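Local coordinates for protein abietadiene synthase, chloroplastic (Abies grandis, PDB 3S9V) that works as a chloroplast enzyme of the plant terpene synthase family, largely helical and containing a metal-binding terpene synthase domain, at residues G70-H75 / T116-G121; F155-K160 / E181-K186; G350-F355 / E384-C389; R361-M366 / E391-N396. One frame throughout, in Å; residues are numbered along the deposited sequence.

How the contacts relate
Read from the N terminus, the four contacts illustrate how a largely helical chain is tied together by contacts between segments distant in sequence. Contact 1 closes first, bringing the turn ahead of helix 77-85 against the end of helix 101-117 at the surface. Contact 2 follows in series on the same side of the chain's centre, its centre about 26 Å from that of contact 1, and joins helices 151-164 and 174-187. Far along the sequence, contacts 3 and 4 cross: the loop at 350-355 and the start of helix 363-373 meet successive parts of helix 381-397. These last two touch through R361 and R392, whose side chains reach back to E351 and F352.

Contact 1: residues G70-H75 / T116-G121; sequences GSDNPH and TLWRTG
P74 lays its pyrrolidine ring flat over the indole of W118, with CG almost directly above the five-membered ring: it stands 3.5 Å from that ring's centroid and only 14° from its normal. This is a CH-pi contact of the kind in which proline, stiff and flat-sided, pairs with a large aromatic. The overlap runs on toward the six-membered ring, where P74 CA comes within 3.4 Å of W118 CZ2. Beyond it, the backbone oxygen N73 O approaches W118 CH2 obliquely, at 3.4 Å. W118 turns CG away from its own carbonyl carbon (chi1 -72°), which directs the indole at the 70-75 loop, and NE1 is held by A63 O. V80 of helix 77-85 touches both P74 and W118.

D72, centre of an inverse gamma turn, lies at the rim of the same ring: its OD1 is in the indole plane, 3.9 Å from W118 CZ3. That oxygen also makes a salt bridge to R119, with D72 OD1 3.2 Å from R119 NH2, although carboxylate and guanidinium stand nearly perpendicular, 89° apart. R119 is the positive-phi residue of the Schellman motif that ends helix 101-117, so the charged arm springs from the helix terminus itself. Behind D72, S71 OG donates to N73 OD1 at 2.6 Å and braces the turn. The chemistry is thus divided: carbon hydrogens meet the electron-rich face of the indole while a carboxylate oxygen meets its edge, where the ring hydrogens probably offer it a mildly positive rim, and the exposed ion pair likely adds only modestly.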
# COMPACT_ATOMS: atom_id res chain seq x y z
N GLY A 70 14.67 9.38 -48.80
CA GLY A 70 15.06 10.68 -49.33
C GLY A 70 13.93 11.46 -49.99
O GLY A 70 14.11 12.61 -50.40
N SER A 71 12.77 10.83 -50.09
CA SER A 71 11.60 11.45 -50.69
C SER A 71 11.09 12.60 -49.82
O SER A 71 11.39 12.66 -48.62
CB SER A 71 10.50 10.40 -50.85
OG SER A 71 9.28 11.00 -51.21
N ASP A 72 10.32 13.51 -50.42
CA ASP A 72 9.77 14.64 -49.68
C ASP A 72 8.44 14.29 -48.99
O ASP A 72 7.37 14.76 -49.38
CB ASP A 72 9.56 15.83 -50.60
CG ASP A 72 8.76 16.94 -49.94
OD1 ASP A 72 9.11 17.32 -48.81
OD2 ASP A 72 7.78 17.41 -50.55
N ASN A 73 8.54 13.46 -47.96
CA ASN A 73 7.36 13.04 -47.21
C ASN A 73 7.78 12.67 -45.80
O ASN A 73 8.96 12.38 -45.54
CB ASN A 73 6.72 11.81 -47.85
CG ASN A 73 6.34 12.03 -49.30
OD1 ASN A 73 6.99 11.52 -50.21
ND2 ASN A 73 5.27 12.80 -49.52
N PRO A 74 6.84 12.69 -44.85
CA PRO A 74 7.23 12.32 -43.50
C PRO A 74 7.50 10.82 -43.58
O PRO A 74 6.91 10.14 -44.43
CB PRO A 74 5.98 12.62 -42.67
CG PRO A 74 5.29 13.69 -43.46
CD PRO A 74 5.46 13.21 -44.88
N HIS A 75 8.38 10.30 -42.74
CA HIS A 75 8.67 8.88 -42.76
C HIS A 75 7.45 8.12 -42.23
O HIS A 75 7.20 6.98 -42.63
CB HIS A 75 9.89 8.57 -41.89
CG HIS A 75 10.31 7.14 -41.92
ND1 HIS A 75 10.80 6.53 -43.06
CD2 HIS A 75 10.32 6.19 -40.95
CE1 HIS A 75 11.10 5.27 -42.78
NE2 HIS A 75 10.82 5.04 -41.51
N THR A 116 4.01 23.09 -40.13
CA THR A 116 4.67 24.12 -40.90
C THR A 116 5.80 23.48 -41.72
O THR A 116 5.99 23.80 -42.89
CB THR A 116 5.27 25.23 -39.99
OG1 THR A 116 4.22 25.94 -39.33
CG2 THR A 116 6.10 26.21 -40.81
N LEU A 117 6.56 22.59 -41.09
CA LEU A 117 7.67 21.93 -41.77
C LEU A 117 7.19 21.08 -42.94
O LEU A 117 7.90 20.90 -43.92
CB LEU A 117 8.47 21.06 -40.78
CG LEU A 117 9.21 21.77 -39.64
CD1 LEU A 117 9.91 20.73 -38.76
CD2 LEU A 117 10.24 22.74 -40.19
N TRP A 118 5.97 20.55 -42.84
CA TRP A 118 5.46 19.73 -43.93
C TRP A 118 4.54 20.52 -44.86
O TRP A 118 3.88 19.95 -45.74
CB TRP A 118 4.75 18.49 -43.36
CG TRP A 118 5.73 17.51 -42.79
CD1 TRP A 118 5.78 17.07 -41.50
CD2 TRP A 118 6.84 16.91 -43.47
NE1 TRP A 118 6.86 16.23 -41.34
CE2 TRP A 118 7.53 16.12 -42.53
CE3 TRP A 118 7.32 16.97 -44.79
CZ2 TRP A 118 8.68 15.38 -42.87
CZ3 TRP A 118 8.47 16.24 -45.13
CH2 TRP A 118 9.13 15.46 -44.17
N ARG A 119 4.52 21.83 -44.66
CA ARG A 119 3.72 22.74 -45.48
C ARG A 119 2.30 22.24 -45.59
O ARG A 119 1.70 22.28 -46.66
CB ARG A 119 4.35 22.84 -46.87
CG ARG A 119 5.87 23.01 -46.83
CD ARG A 119 6.50 22.63 -48.16
NE ARG A 119 7.75 21.88 -47.98
CZ ARG A 119 7.83 20.68 -47.40
NH1 ARG A 119 6.74 20.09 -46.93
NH2 ARG A 119 9.00 20.08 -47.28
N THR A 120 1.75 21.76 -44.48
CA THR A 120 0.39 21.23 -44.50
C THR A 120 -0.47 21.76 -43.35
O THR A 120 0.04 22.41 -42.43
CB THR A 120 0.43 19.68 -44.50
OG1 THR A 120 -0.89 19.17 -44.68
CG2 THR A 120 1.00 19.16 -43.19
N GLY A 121 -1.77 21.49 -43.43
CA GLY A 121 -2.71 21.93 -42.41
C GLY A 121 -2.68 23.42 -42.11
O GLY A 121 -2.66 23.81 -40.94

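Contact 2: residues F155-K160 / E181-K186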
# COMPACT_ATOMS: atom_id res chain seq x y z
N PHE A 155 10.40 23.35 -23.92
CA PHE A 155 9.56 24.42 -24.44
C PHE A 155 10.33 25.60 -25.06
O PHE A 155 9.99 26.06 -26.15
CB PHE A 155 8.61 24.93 -23.35
CG PHE A 155 7.60 25.93 -23.84
CD1 PHE A 155 6.62 25.57 -24.75
CD2 PHE A 155 7.63 27.24 -23.38
CE1 PHE A 155 5.67 26.49 -25.19
CE2 PHE A 155 6.69 28.18 -23.82
CZ PHE A 155 5.71 27.80 -24.73
N PRO A 156 11.38 26.09 -24.39
CA PRO A 156 12.11 27.22 -24.99
C PRO A 156 12.89 26.81 -26.24
O PRO A 156 13.06 27.60 -27.17
CB PRO A 156 13.02 27.69 -23.87
CG PRO A 156 12.26 27.31 -22.63
CD PRO A 156 11.76 25.93 -22.97
N ALA A 157 13.34 25.56 -26.27
CA ALA A 157 14.07 25.06 -27.42
C ALA A 157 13.22 25.17 -28.68
O ALA A 157 13.73 25.51 -29.74
CB ALA A 157 14.48 23.61 -27.19
N MET A 158 11.92 24.89 -28.56
CA MET A 158 11.03 24.99 -29.71
C MET A 158 10.68 26.46 -29.98
O MET A 158 10.42 26.83 -31.13
CB MET A 158 9.74 24.19 -29.48
CG MET A 158 9.92 22.67 -29.50
SD MET A 158 8.33 21.77 -29.60
CE MET A 158 7.56 22.31 -28.07
N LEU A 159 10.67 27.29 -28.93
CA LEU A 159 10.39 28.71 -29.12
C LEU A 159 11.42 29.28 -30.08
O LEU A 159 11.09 30.06 -30.98
CB LEU A 159 10.47 29.48 -27.79
CG LEU A 159 9.23 29.50 -26.89
CD1 LEU A 159 9.50 30.30 -25.62
CD2 LEU A 159 8.06 30.09 -27.65
N LYS A 160 12.68 28.87 -29.90
CA LYS A 160 13.77 29.32 -30.76
C LYS A 160 13.60 28.78 -32.18
O LYS A 160 13.89 29.49 -33.14
CB LYS A 160 15.12 28.88 -30.18
CG LYS A 160 15.39 29.47 -28.80
CD LYS A 160 16.67 28.95 -28.17
CE LYS A 160 17.90 29.46 -28.88
NZ LYS A 160 19.14 29.10 -28.14
N GLU A 181 15.52 32.72 -21.54
CA GLU A 181 16.71 33.17 -20.82
C GLU A 181 17.07 32.19 -19.71
O GLU A 181 18.25 31.89 -19.49
CB GLU A 181 16.48 34.56 -20.23
CG GLU A 181 17.64 35.09 -19.41
CD GLU A 181 17.31 36.40 -18.71
OE1 GLU A 181 18.18 36.91 -17.97
OE2 GLU A 181 16.19 36.92 -18.91
N LYS A 182 16.05 31.69 -19.01
CA LYS A 182 16.26 30.76 -17.91
C LYS A 182 16.80 29.43 -18.41
O LYS A 182 17.63 28.80 -17.76
CB LYS A 182 14.96 30.54 -17.14
CG LYS A 182 15.15 29.70 -15.89
CD LYS A 182 13.84 29.47 -15.14
CE LYS A 182 14.05 28.57 -13.93
NZ LYS A 182 12.79 28.30 -13.19
N ARG A 183 16.31 28.98 -19.57
CA ARG A 183 16.76 27.72 -20.14
C ARG A 183 18.25 27.84 -20.46
O ARG A 183 19.02 26.92 -20.20
CB ARG A 183 16.00 27.40 -21.43
CG ARG A 183 16.62 26.28 -22.26
CD ARG A 183 15.80 25.97 -23.51
NE ARG A 183 16.40 24.94 -24.34
CZ ARG A 183 17.43 25.14 -25.15
NH1 ARG A 183 17.98 26.34 -25.26
NH2 ARG A 183 17.93 24.13 -25.86
N GLU A 184 18.63 28.98 -21.02
CA GLU A 184 20.02 29.21 -21.38
C GLU A 184 20.92 29.15 -20.15
O GLU A 184 22.03 28.61 -20.20
CB GLU A 184 20.19 30.56 -22.07
CG GLU A 184 21.33 30.59 -23.06
CD GLU A 184 20.98 29.85 -24.34
OE1 GLU A 184 21.91 29.53 -25.12
OE2 GLU A 184 19.78 29.60 -24.58
N ALA A 185 20.44 29.71 -19.04
CA ALA A 185 21.21 29.71 -17.79
C ALA A 185 21.17 28.34 -17.12
O ALA A 185 21.88 28.10 -16.13
CB ALA A 185 20.66 30.77 -16.85
N LYS A 186 20.35 27.45 -17.65
CA LYS A 186 20.21 26.11 -17.10
C LYS A 186 21.13 25.16 -17.86
O LYS A 186 21.73 24.26 -17.28
CB LYS A 186 18.75 25.65 -17.21
CG LYS A 186 18.40 24.38 -16.44
CD LYS A 186 16.89 24.14 -16.49
CE LYS A 186 16.50 22.87 -15.74
NZ LYS A 186 15.03 22.62 -15.81
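R183 passes obliquely across P156 and on over A157, at the kink of helix 151-164, and its successive atoms pass from P156 to A157 and then to K160. R183 CB lies 3.9 Å from both P156 CB and P156 CG. CG leaves anti to the backbone N (chi1 167°), and the chain stays extended as far as NE, which carries R183 CD to 3.3 Å from P156 CB, a close fit. At R183 NE the neighbours become A157 CB and A157 N, both 3.7 Å away, while the N-H itself is spent on I153 O. CZ presents one guanidinium face to A157 CA. Of the two tips, NH2 passes A157 CB and binds G208 O and E211; R183 NH1 lies 4.1 Å from K160 CD and faces E184 OE2 across a long salt bridge. The same oxygen, E184 OE2, is 3.7 Å from K160 NZ, again long, so one carboxylate probably tempers two neighbouring positive charges. The segments 155-160 and 181-186 of helices 151-164 and 174-187 cross at -116°, their local axes 9.7 Å apart, while F155 and M158 turn to helix 101-117, and F155 and L159 reach F132 of helix 122-136.

Contact 3: residues G350-F355 / E384-C389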
# COMPACT_ATOMS: atom_id res chain seq x y z
N GLY A 350 22.23 8.72 3.98
CA GLY A 350 21.02 8.05 4.41
C GLY A 350 19.71 8.61 3.89
O GLY A 350 18.63 8.24 4.36
N GLU A 351 19.79 9.53 2.93
CA GLU A 351 18.58 10.10 2.33
C GLU A 351 18.29 9.31 1.07
O GLU A 351 19.22 8.88 0.39
CB GLU A 351 18.79 11.57 1.98
CG GLU A 351 18.87 12.48 3.18
CD GLU A 351 17.69 12.29 4.11
OE1 GLU A 351 16.53 12.43 3.64
OE2 GLU A 351 17.91 11.99 5.30
N PHE A 352 17.02 9.09 0.78
CA PHE A 352 16.66 8.34 -0.42
C PHE A 352 16.01 9.25 -1.46
O PHE A 352 15.21 10.12 -1.12
CB PHE A 352 15.70 7.20 -0.08
CG PHE A 352 16.32 6.13 0.76
CD1 PHE A 352 16.61 6.37 2.10
CD2 PHE A 352 16.62 4.89 0.21
CE1 PHE A 352 17.18 5.39 2.88
CE2 PHE A 352 17.20 3.90 0.98
CZ PHE A 352 17.48 4.14 2.32
N PHE A 353 16.37 9.03 -2.72
CA PHE A 353 15.84 9.82 -3.82
C PHE A 353 15.29 8.89 -4.90
O PHE A 353 15.59 7.69 -4.91
CB PHE A 353 16.96 10.73 -4.35
CG PHE A 353 17.49 11.69 -3.31
CD1 PHE A 353 16.83 12.88 -3.04
CD2 PHE A 353 18.62 11.37 -2.56
CE1 PHE A 353 17.29 13.75 -2.04
CE2 PHE A 353 19.08 12.22 -1.56
CZ PHE A 353 18.42 13.41 -1.30
N CYS A 354 14.47 9.43 -5.80
CA CYS A 354 13.84 8.62 -6.84
C CYS A 354 14.82 8.04 -7.87
O CYS A 354 14.55 6.98 -8.46
CB CYS A 354 12.75 9.45 -7.54
SG CYS A 354 11.49 8.46 -8.40
N PHE A 355 15.94 8.71 -8.09
CA PHE A 355 16.93 8.22 -9.05
C PHE A 355 18.35 8.27 -8.49
O PHE A 355 18.68 9.13 -7.68
CB PHE A 355 16.87 9.03 -10.34
CG PHE A 355 15.58 8.89 -11.09
CD1 PHE A 355 14.56 9.82 -10.94
CD2 PHE A 355 15.37 7.80 -11.93
CE1 PHE A 355 13.35 9.68 -11.62
CE2 PHE A 355 14.16 7.65 -12.62
CZ PHE A 355 13.15 8.60 -12.46
N GLU A 384 15.19 0.22 7.60
CA GLU A 384 15.06 1.08 8.77
C GLU A 384 15.41 2.51 8.35
O GLU A 384 14.73 3.46 8.71
CB GLU A 384 16.02 0.63 9.87
CG GLU A 384 15.82 1.30 11.22
CD GLU A 384 16.91 0.91 12.21
OE1 GLU A 384 17.23 -0.30 12.31
OE2 GLU A 384 17.44 1.82 12.90
N GLU A 385 16.49 2.65 7.58
CA GLU A 385 16.91 3.97 7.10
C GLU A 385 15.83 4.56 6.19
O GLU A 385 15.57 5.75 6.24
CB GLU A 385 18.23 3.88 6.33
CG GLU A 385 19.35 3.18 7.08
CD GLU A 385 20.67 3.19 6.32
OE1 GLU A 385 20.70 2.75 5.15
OE2 GLU A 385 21.67 3.65 6.90
N ALA A 386 15.21 3.72 5.36
CA ALA A 386 14.17 4.18 4.44
C ALA A 386 12.99 4.67 5.25
O ALA A 386 12.40 5.70 4.94
CB ALA A 386 13.73 3.05 3.50
N LYS A 387 12.65 3.93 6.30
CA LYS A 387 11.54 4.30 7.17
C LYS A 387 11.79 5.68 7.79
O LYS A 387 10.91 6.54 7.79
CB LYS A 387 11.37 3.25 8.28
CG LYS A 387 10.26 3.57 9.28
CD LYS A 387 10.35 2.70 10.54
CE LYS A 387 10.04 1.24 10.25
NZ LYS A 387 10.10 0.38 11.48
N LEU A 388 12.99 5.89 8.32
CA LEU A 388 13.32 7.17 8.95
C LEU A 388 13.29 8.35 7.98
O LEU A 388 12.67 9.37 8.27
CB LEU A 388 14.69 7.09 9.63
CG LEU A 388 14.78 6.08 10.77
CD1 LEU A 388 16.20 6.03 11.31
CD2 LEU A 388 13.80 6.47 11.88
N CYS A 389 13.96 8.21 6.84
CA CYS A 389 14.01 9.27 5.83
C CYS A 389 12.61 9.64 5.32
O CYS A 389 12.26 10.81 5.28
CB CYS A 389 14.88 8.84 4.64
SG CYS A 389 14.71 9.87 3.13
O HOH W 1 17.54 7.50 6.73
O HOH W 2 14.26 12.85 4.50
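E351 OE1 is gripped by a water and by R361, and it lies 3.2 Å from C389 SG. The water donates to E351 OE1 at 2.5 Å and also to C389 O, bridging loop and helix, while the second oxygen, OE2, is claimed by R392. A bend at chi2 (-52°) curls the carboxylate back to this position. C389 SG is itself an acceptor: F352 N donates to it over 3.4 Å, nearly straight at 167°, a useful example of a cysteine sulfur taking a backbone N-H.

In the terpene synthase N-terminal region this is a loop, between helices 320-332 and 363-373, laid against the side of helix 381-397. The ring of F352 is pressed onto that helix. A386 CB sits over one face, 4.3 Å from the ring centroid, as a CH-pi contact, whereas C389 CB and E385 CB both meet the ring at its edge; C389 SG makes a sulfur-aromatic contact there too, 5.5 Å from the centroid. One turn toward the helix start, a second water donates to G350 O and to E385 O, 2.7 Å from each, and the carboxylate of E385 turns to R346.

Contact 4: residues R361-M366 / E391-N396; sequences RGVTDM and ERYLRN
R361 opens the segment with its chain drawn out beside the ring of Y393, the two side chains passing in opposite directions. R361 NE approaches Y393 CD2 to 3.6 Å, and the guanidinium, which shows a face to that atom, is tilted 52° from the phenol plane. Its CG takes the crowded position between backbone N and carbonyl carbon (chi1 64°), from which the arm can run alongside the ring, and NH1 probably bonds F352 O and also makes a salt bridge to E351. G362, the N-cap of helix 363-373, puts its CA 3.2 Å from Y393 OH. Its N-H is taken by D365 OD2 through the syn lone pair, at 3.0 Å from G362 N and 164°, with a weaker bond to OD1: a side chain three residues into the helix reaches back to the cap, as in one half of a capping box. V363 lies next, its N at the edge of the Y393 ring and its CG1 4.1 Å from L394 CD2. M366 closes the walk by crossing the tyrosine at about a right angle: CG rests over one face, 3.4 Å from Y393 CD1, and SD stands higher, 4.9 Å from the ring centroid, a Met-aromatic contact. With no clear hydrogen bond crossing between the segments, attraction here probably rests mainly on dispersion around one phenol ring, while the polar bonds of D365 stay within its own segment and those of R361 go to the 350-355 loop.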
# COMPACT_ATOMS: atom_id res chain seq x y z
N ARG A 361 12.74 13.85 -5.77
CA ARG A 361 11.84 12.97 -5.03
C ARG A 361 10.59 13.76 -4.68
O ARG A 361 10.63 14.99 -4.61
CB ARG A 361 12.49 12.44 -3.75
CG ARG A 361 12.83 13.51 -2.72
CD ARG A 361 13.48 12.89 -1.50
NE ARG A 361 14.00 13.91 -0.59
CZ ARG A 361 14.63 13.63 0.54
NH1 ARG A 361 14.81 12.37 0.92
NH2 ARG A 361 15.08 14.62 1.31
N GLY A 362 9.48 13.05 -4.47
CA GLY A 362 8.23 13.71 -4.12
C GLY A 362 7.33 12.90 -3.21
O GLY A 362 7.53 11.70 -3.03
N VAL A 363 6.32 13.56 -2.66
CA VAL A 363 5.38 12.92 -1.74
C VAL A 363 4.92 11.55 -2.18
O VAL A 363 4.93 10.60 -1.40
CB VAL A 363 4.14 13.80 -1.52
CG1 VAL A 363 3.16 13.08 -0.60
CG2 VAL A 363 4.54 15.14 -0.94
N THR A 364 4.49 11.43 -3.44
CA THR A 364 4.01 10.16 -3.94
C THR A 364 5.05 9.05 -3.81
O THR A 364 4.76 8.00 -3.23
CB THR A 364 3.55 10.30 -5.40
OG1 THR A 364 2.45 11.21 -5.46
CG2 THR A 364 3.10 8.96 -5.94
N ASP A 365 6.26 9.26 -4.32
CA ASP A 365 7.27 8.21 -4.22
C ASP A 365 7.78 7.95 -2.80
O ASP A 365 7.99 6.79 -2.43
CB ASP A 365 8.45 8.48 -5.17
CG ASP A 365 8.96 9.90 -5.08
OD1 ASP A 365 8.19 10.83 -5.42
OD2 ASP A 365 10.13 10.08 -4.68
N MET A 366 7.97 8.99 -1.99
CA MET A 366 8.44 8.75 -0.62
C MET A 366 7.36 7.96 0.10
O MET A 366 7.67 7.15 0.97
CB MET A 366 8.73 10.07 0.14
CG MET A 366 10.01 10.80 -0.28
SD MET A 366 11.56 9.84 -0.14
CE MET A 366 11.60 9.07 -1.74
N GLU A 391 9.72 9.10 6.74
CA GLU A 391 8.90 9.67 7.79
C GLU A 391 9.18 11.16 7.96
O GLU A 391 8.24 11.97 8.00
CB GLU A 391 9.13 8.96 9.13
CG GLU A 391 8.14 7.85 9.40
CD GLU A 391 8.17 7.37 10.85
OE1 GLU A 391 9.16 6.73 11.25
OE2 GLU A 391 7.20 7.66 11.59
N ARG A 392 10.45 11.53 8.05
CA ARG A 392 10.79 12.94 8.21
C ARG A 392 10.33 13.76 7.00
O ARG A 392 9.86 14.89 7.14
CB ARG A 392 12.30 13.12 8.43
CG ARG A 392 12.74 12.73 9.83
CD ARG A 392 14.21 13.01 10.11
NE ARG A 392 15.11 12.01 9.52
CZ ARG A 392 15.48 12.00 8.24
NH1 ARG A 392 15.04 12.94 7.41
NH2 ARG A 392 16.30 11.05 7.80
N TYR A 393 10.45 13.17 5.82
CA TYR A 393 10.05 13.87 4.61
C TYR A 393 8.53 13.99 4.45
O TYR A 393 8.03 15.03 4.02
CB TYR A 393 10.65 13.17 3.39
CG TYR A 393 10.22 13.77 2.08
CD1 TYR A 393 8.98 13.46 1.53
CD2 TYR A 393 11.05 14.66 1.39
CE1 TYR A 393 8.57 14.01 0.32
CE2 TYR A 393 10.65 15.22 0.18
CZ TYR A 393 9.41 14.89 -0.35
OH TYR A 393 9.01 15.43 -1.54
N LEU A 394 7.79 12.93 4.77
CA LEU A 394 6.34 12.98 4.63
C LEU A 394 5.72 13.93 5.64
O LEU A 394 4.77 14.64 5.32
CB LEU A 394 5.72 11.58 4.77
CG LEU A 394 5.95 10.64 3.58
CD1 LEU A 394 5.35 9.28 3.89
CD2 LEU A 394 5.34 11.22 2.32
N ARG A 395 6.25 13.93 6.86
CA ARG A 395 5.74 14.81 7.92
C ARG A 395 6.04 16.26 7.63
O ARG A 395 5.24 17.15 7.94
CB ARG A 395 6.31 14.42 9.28
CG ARG A 395 5.69 13.14 9.83
CD ARG A 395 6.16 12.81 11.22
NE ARG A 395 5.54 11.57 11.70
CZ ARG A 395 4.24 11.41 11.91
NH1 ARG A 395 3.38 12.40 11.69
NH2 ARG A 395 3.78 10.24 12.34
N ASN A 396 7.19 16.52 7.02
CA ASN A 396 7.54 17.89 6.70
C ASN A 396 6.71 18.35 5.49
O ASN A 396 6.52 19.54 5.26
CB ASN A 396 9.03 18.01 6.39
CG ASN A 396 9.48 19.45 6.25
OD1 ASN A 396 9.44 20.22 7.22
ND2 ASN A 396 9.90 19.83 5.05